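Local coordinates for phosphoprotein (Spring viremia of carp virus, PDB 7C5Z), which probably supports viral RNA synthesis and chaperones other viral proteins as the phosphoprotein, seen here as its dimeric central domain, at residues A[49-54]-A[76-81]. Sequence-based numbering, arbitrary orientation.
Sequences KMMRSL and LEVFLP
M51 reaches from helix 41-62 and lays the end of its chain against L76 and V78 of strand 76-81. The residue is a selenomethionine. M51 SE touches L76 CD1 at 3.9 Å. M51 CE meets V78 CG2 at 3.5 Å, tighter than usual for two carbons. One side chain thus spans two strand residues two apart, both with CB directed toward the helix. The contact is wholly apolar and buried.

The M51 chain runs extended through chi2 (176°), which carries SE out toward the strand. It then bends at chi3 (54°), and this turn brings CE over to V78. In V78, CG1 is anti to the backbone N (chi1 177°), which sets CG2 beside that N, anti to the carbonyl carbon, where it meets CE.

M51 also packs on L68 of strand 67-70, and on M51 of the second subunit. L36 touches L76, and I66 touches V78, so loop residues join the same apolar layer. Strand 76-81 bonds through its backbone to strands 28-33 and 67-70. The arrangement is a helix packed on a four-stranded antiparallel sheet, with M51 also contributing to the dimer interface of the central domain.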
loop_
_atom_site.group_PDB
_atom_site.type_symbol
_atom_site.label_atom_id
_atom_site.label_comp_id
_atom_site.label_asym_id
_atom_site.label_seq_id
_atom_site.Cartn_x
_atom_site.Cartn_y
_atom_site.Cartn_z
ATOM N N LYS A 49 1.945 -4.793 -6.283
ATOM C CA LYS A 49 3.095 -4.096 -6.855
ATOM C C LYS A 49 3.281 -2.721 -6.227
ATOM O O LYS A 49 4.418 -2.284 -6.000
ATOM C CB LYS A 49 2.935 -3.984 -8.370
ATOM C CG LYS A 49 3.186 -5.295 -9.089
ATOM C CD LYS A 49 3.527 -5.054 -10.543
ATOM C CE LYS A 49 3.820 -6.361 -11.261
ATOM N NZ LYS A 49 4.763 -7.208 -10.473
HETATM N N MSE A 50 2.186 -2.045 -5.905
HETATM C CA MSE A 50 2.267 -0.759 -5.224
HETATM C C MSE A 50 2.815 -0.947 -3.805
HETATM O O MSE A 50 3.670 -0.182 -3.363
HETATM C CB MSE A 50 0.907 -0.081 -5.200
HETATM C CG MSE A 50 0.439 0.310 -6.593
HETATM SE SE MSE A 50 -1.176 1.407 -6.538
HETATM C CE MSE A 50 -0.656 2.587 -5.061
HETATM N N MSE A 51 2.328 -1.967 -3.101
HETATM C CA MSE A 51 2.854 -2.246 -1.762
HETATM C C MSE A 51 4.341 -2.562 -1.829
HETATM O O MSE A 51 5.124 -2.048 -1.022
HETATM C CB MSE A 51 2.080 -3.389 -1.104
HETATM C CG MSE A 51 0.661 -3.005 -0.795
HETATM SE SE MSE A 51 -0.379 -4.490 -0.053
HETATM C CE MSE A 51 0.802 -4.925 1.380
ATOM N N ARG A 52 4.745 -3.402 -2.785
ATOM C CA ARG A 52 6.154 -3.765 -2.878
ATOM C C ARG A 52 7.024 -2.539 -3.144
ATOM O O ARG A 52 8.098 -2.385 -2.538
ATOM C CB ARG A 52 6.344 -4.833 -3.957
ATOM C CG ARG A 52 7.731 -5.436 -3.966
ATOM C CD ARG A 52 7.884 -6.447 -5.088
ATOM N NE ARG A 52 6.941 -7.562 -5.018
ATOM C CZ ARG A 52 7.087 -8.627 -4.231
ATOM N NH1 ARG A 52 8.129 -8.723 -3.412
ATOM N NH2 ARG A 52 6.183 -9.601 -4.257
ATOM N N SER A 53 6.557 -1.637 -4.011
ATOM C CA SER A 53 7.300 -0.414 -4.299
ATOM C C SER A 53 7.396 0.461 -3.056
ATOM O O SER A 53 8.477 0.949 -2.698
ATOM C CB SER A 53 6.626 0.349 -5.448
ATOM O OG SER A 53 6.985 1.727 -5.439
ATOM N N LEU A 54 6.275 0.650 -2.367
ATOM C CA LEU A 54 6.262 1.531 -1.208
ATOM C C LEU A 54 7.135 0.991 -0.082
ATOM O O LEU A 54 7.904 1.744 0.523
ATOM C CB LEU A 54 4.827 1.746 -0.725
ATOM C CG LEU A 54 4.678 2.701 0.448
ATOM C CD1 LEU A 54 5.295 4.069 0.168
ATOM C CD2 LEU A 54 3.204 2.857 0.785
ATOM N N LEU A 76 -2.235 -11.014 1.337
ATOM C CA LEU A 76 -0.906 -10.436 1.165
ATOM C C LEU A 76 -0.300 -10.249 2.544
ATOM O O LEU A 76 -1.006 -9.893 3.492
ATOM C CB LEU A 76 -0.953 -9.081 0.429
ATOM C CG LEU A 76 -1.468 -9.142 -1.020
ATOM C CD1 LEU A 76 -1.876 -7.762 -1.542
ATOM C CD2 LEU A 76 -0.422 -9.802 -1.927
ATOM N N GLU A 77 0.999 -10.485 2.674
ATOM C CA GLU A 77 1.635 -10.446 3.986
ATOM C C GLU A 77 2.913 -9.625 3.936
ATOM O O GLU A 77 3.755 -9.833 3.059
ATOM C CB GLU A 77 1.930 -11.862 4.467
ATOM C CG GLU A 77 2.549 -11.936 5.830
ATOM C CD GLU A 77 2.687 -13.368 6.280
ATOM O OE1 GLU A 77 1.826 -13.822 7.053
ATOM O OE2 GLU A 77 3.647 -14.046 5.842
ATOM N N VAL A 78 3.063 -8.689 4.871
ATOM C CA VAL A 78 4.250 -7.843 4.961
ATOM C C VAL A 78 5.066 -8.273 6.176
ATOM O O VAL A 78 4.502 -8.513 7.251
ATOM C CB VAL A 78 3.874 -6.356 5.042
ATOM C CG1 VAL A 78 5.113 -5.486 5.212
ATOM C CG2 VAL A 78 3.126 -5.939 3.776
ATOM N N PHE A 79 6.386 -8.396 6.000
ATOM C CA PHE A 79 7.305 -8.710 7.091
ATOM C C PHE A 79 8.059 -7.453 7.510
ATOM O O PHE A 79 8.708 -6.798 6.683
ATOM C CB PHE A 79 8.282 -9.818 6.684
ATOM C CG PHE A 79 9.351 -10.080 7.691
ATOM C CD1 PHE A 79 9.064 -10.763 8.864
ATOM C CD2 PHE A 79 10.650 -9.640 7.468
ATOM C CE1 PHE A 79 10.056 -11.017 9.798
ATOM C CE2 PHE A 79 11.651 -9.888 8.410
ATOM C CZ PHE A 79 11.359 -10.567 9.556
ATOM N N LEU A 80 7.963 -7.120 8.791
ATOM C CA LEU A 80 8.638 -5.958 9.361
ATOM C C LEU A 80 9.703 -6.440 10.340
ATOM O O LEU A 80 9.373 -6.841 11.464
ATOM C CB LEU A 80 7.625 -5.055 10.075
ATOM C CG LEU A 80 6.373 -4.612 9.301
ATOM C CD1 LEU A 80 5.484 -3.788 10.219
ATOM C CD2 LEU A 80 6.770 -3.803 8.106
ATOM N N PRO A 81 10.985 -6.427 9.980
ATOM C CA PRO A 81 12.005 -6.965 10.895
ATOM C C PRO A 81 12.132 -6.140 12.170
ATOM O O PRO A 81 11.967 -4.916 12.166
ATOM C CB PRO A 81 13.299 -6.915 10.068
ATOM C CG PRO A 81 13.032 -5.955 8.948
ATOM C CD PRO A 81 11.541 -5.940 8.704
#